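Local coordinates for protein polyhedrin (Antheraea mylitta cypovirus 4, PDB 5A8S) that probably packs into the microcrystalline polyhedra, the occlusion bodies of this insect cypovirus, as their building protein, at residues Y51-Y56 with I214-E219. Residues are numbered along the deposited sequence; the frame is centred on the assembly and turned at random.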
loop_
_atom_site.group_PDB
_atom_site.type_symbol
_atom_site.label_atom_id
_atom_site.label_comp_id
_atom_site.label_asym_id
_atom_site.label_seq_id
_atom_site.Cartn_x
_atom_site.Cartn_y
_atom_site.Cartn_z
ATOM N N TYR A 51 7.647 18.963 -13.976
ATOM C CA TYR A 51 6.720 18.648 -12.900
ATOM C C TYR A 51 6.445 17.150 -12.879
ATOM O O TYR A 51 6.664 16.452 -13.867
ATOM C CB TYR A 51 5.390 19.370 -13.104
ATOM C CG TYR A 51 5.443 20.877 -12.984
ATOM C CD1 TYR A 51 6.035 21.661 -13.973
ATOM C CD2 TYR A 51 4.871 21.518 -11.892
ATOM C CE1 TYR A 51 6.068 23.053 -13.862
ATOM C CE2 TYR A 51 4.897 22.890 -11.772
ATOM C CZ TYR A 51 5.492 23.658 -12.757
ATOM O OH TYR A 51 5.499 25.030 -12.620
ATOM N N LYS A 52 5.953 16.657 -11.752
ATOM C CA LYS A 52 5.529 15.267 -11.656
ATOM C C LYS A 52 4.233 15.197 -10.874
ATOM O O LYS A 52 4.110 15.805 -9.813
ATOM C CB LYS A 52 6.600 14.420 -10.973
ATOM C CG LYS A 52 6.324 12.932 -11.008
ATOM C CD LYS A 52 7.525 12.151 -10.519
ATOM C CE LYS A 52 7.533 12.077 -8.998
ATOM N NZ LYS A 52 8.774 11.437 -8.497
ATOM N N ALA A 53 3.266 14.455 -11.400
ATOM C CA ALA A 53 1.965 14.312 -10.751
ATOM C C ALA A 53 1.821 12.950 -10.105
ATOM O O ALA A 53 2.075 11.931 -10.746
ATOM C CB ALA A 53 0.848 14.512 -11.764
ATOM N N PHE A 54 1.428 12.943 -8.834
ATOM C CA PHE A 54 0.910 11.749 -8.185
ATOM C C PHE A 54 -0.604 11.869 -8.244
ATOM O O PHE A 54 -1.205 12.643 -7.502
ATOM C CB PHE A 54 1.387 11.662 -6.734
ATOM C CG PHE A 54 2.885 11.724 -6.584
ATOM C CD1 PHE A 54 3.544 12.942 -6.587
ATOM C CD2 PHE A 54 3.629 10.565 -6.450
ATOM C CE1 PHE A 54 4.926 13.006 -6.448
ATOM C CE2 PHE A 54 5.009 10.624 -6.303
ATOM C CZ PHE A 54 5.655 11.843 -6.310
ATOM N N ASP A 55 -1.207 11.118 -9.153
ATOM C CA ASP A 55 -2.628 11.239 -9.480
ATOM C C ASP A 55 -3.375 10.065 -8.847
ATOM O O ASP A 55 -3.153 8.915 -9.207
ATOM C CB ASP A 55 -2.761 11.218 -11.008
ATOM C CG ASP A 55 -4.154 11.541 -11.501
ATOM O OD1 ASP A 55 -5.095 11.684 -10.691
ATOM O OD2 ASP A 55 -4.296 11.635 -12.739
ATOM N N TYR A 56 -4.247 10.362 -7.885
ATOM C CA TYR A 56 -5.020 9.332 -7.182
ATOM C C TYR A 56 -6.504 9.468 -7.470
ATOM O O TYR A 56 -7.084 10.535 -7.270
ATOM C CB TYR A 56 -4.846 9.462 -5.668
ATOM C CG TYR A 56 -3.417 9.408 -5.207
ATOM C CD1 TYR A 56 -2.658 10.563 -5.121
ATOM C CD2 TYR A 56 -2.825 8.204 -4.850
ATOM C CE1 TYR A 56 -1.347 10.522 -4.700
ATOM C CE2 TYR A 56 -1.511 8.157 -4.423
ATOM C CZ TYR A 56 -0.779 9.320 -4.355
ATOM O OH TYR A 56 0.530 9.297 -3.936
ATOM N N ILE A 214 3.037 10.622 -13.184
ATOM C CA ILE A 214 3.204 11.087 -14.555
ATOM C C ILE A 214 4.123 12.288 -14.588
ATOM O O ILE A 214 3.968 13.198 -13.788
ATOM C CB ILE A 214 1.855 11.537 -15.162
ATOM C CG1 ILE A 214 0.773 10.484 -14.924
ATOM C CG2 ILE A 214 2.018 11.836 -16.643
ATOM C CD1 ILE A 214 -0.201 10.858 -13.839
ATOM N N GLU A 215 5.070 12.327 -15.518
ATOM C CA GLU A 215 5.918 13.506 -15.604
ATOM C C GLU A 215 5.508 14.452 -16.728
ATOM O O GLU A 215 4.874 14.049 -17.695
ATOM C CB GLU A 215 7.390 13.111 -15.685
ATOM C CG GLU A 215 7.896 12.650 -14.327
ATOM C CD GLU A 215 9.398 12.698 -14.190
ATOM O OE1 GLU A 215 10.106 12.257 -15.125
ATOM O OE2 GLU A 215 9.865 13.171 -13.133
ATOM N N PHE A 216 5.864 15.720 -16.555
ATOM C CA PHE A 216 5.553 16.784 -17.502
ATOM C C PHE A 216 6.806 17.613 -17.726
ATOM O O PHE A 216 7.438 18.054 -16.766
ATOM C CB PHE A 216 4.443 17.683 -16.941
ATOM C CG PHE A 216 3.241 16.920 -16.477
ATOM C CD1 PHE A 216 2.243 16.558 -17.371
ATOM C CD2 PHE A 216 3.119 16.541 -15.154
ATOM C CE1 PHE A 216 1.151 15.835 -16.947
ATOM C CE2 PHE A 216 2.018 15.820 -14.723
ATOM C CZ PHE A 216 1.040 15.465 -15.622
ATOM N N ASN A 217 7.167 17.836 -18.981
ATOM C CA ASN A 217 8.405 18.543 -19.277
ATOM C C ASN A 217 8.304 20.051 -19.070
ATOM O O ASN A 217 9.318 20.734 -18.970
ATOM C CB ASN A 217 8.878 18.224 -20.697
ATOM C CG ASN A 217 9.491 16.833 -20.806
ATOM O OD1 ASN A 217 9.799 16.203 -19.795
ATOM N ND2 ASN A 217 9.685 16.356 -22.031
ATOM N N THR A 218 7.086 20.573 -18.988
ATOM C CA THR A 218 6.916 22.003 -18.787
ATOM C C THR A 218 5.490 22.303 -18.305
ATOM O O THR A 218 4.601 21.471 -18.457
ATOM C CB THR A 218 7.271 22.758 -20.074
ATOM O OG1 THR A 218 7.435 24.152 -19.790
ATOM C CG2 THR A 218 6.218 22.550 -21.146
ATOM N N GLU A 219 5.263 23.463 -17.697
ATOM C CA GLU A 219 3.977 23.682 -17.041
ATOM C C GLU A 219 2.805 23.714 -18.020
ATOM O O GLU A 219 1.672 23.385 -17.648
ATOM C CB GLU A 219 3.948 24.948 -16.171
ATOM C CG GLU A 219 2.732 24.895 -15.235
ATOM C CD GLU A 219 2.594 26.056 -14.265
ATOM O OE1 GLU A 219 2.805 27.225 -14.653
ATOM O OE2 GLU A 219 2.228 25.779 -13.102
#
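Tyr51 and Phe216 grip each other through two backbone hydrogen bonds, N to O both ways, and Ala53 and Ile214 repeat the exchange two residues on; the shortest bond, Ala53 N to Ile214 O, is 2.8 Å and nearly straight at 172°. Between the two pairs, Lys52 and Glu215 form a non-hydrogen-bonded pair, their CA atoms 4.3 Å apart. The tight part lies on the face carrying Tyr51, Ala53, Ile214 and Phe216. There the Ala53 methyl CB meets the edge of the Phe216 ring, in its plane, 3.4 Å from CE2, while Val222 and Tyr225 also pack against Phe216. On the other face Lys52 and Glu215 touch through their aliphatic parts, CG to CG 3.7 Å; their charged ends part, Lys52 NZ going to the carbonyls of Glu70, Leu72 and Thr75, Glu215 OE2 to Asp74 N and OE1 to Arg50. The contact loosens toward the more open turn at Thr218. Glu219 slants across the end of the Tyr51 ring, CB 3.7 Å from CE1; its extended chain carries the carboxylate to the phenol end, its plane turned only 14° from the ring's, bonded to Tyr233 OH and Gln236 N. This is an antiparallel strand pairing in the chain's main antiparallel sheet, where strand 210-216, outermost within this chain, leads into helix 219-228, which packs on the face of Tyr51, Ile214 and Phe216.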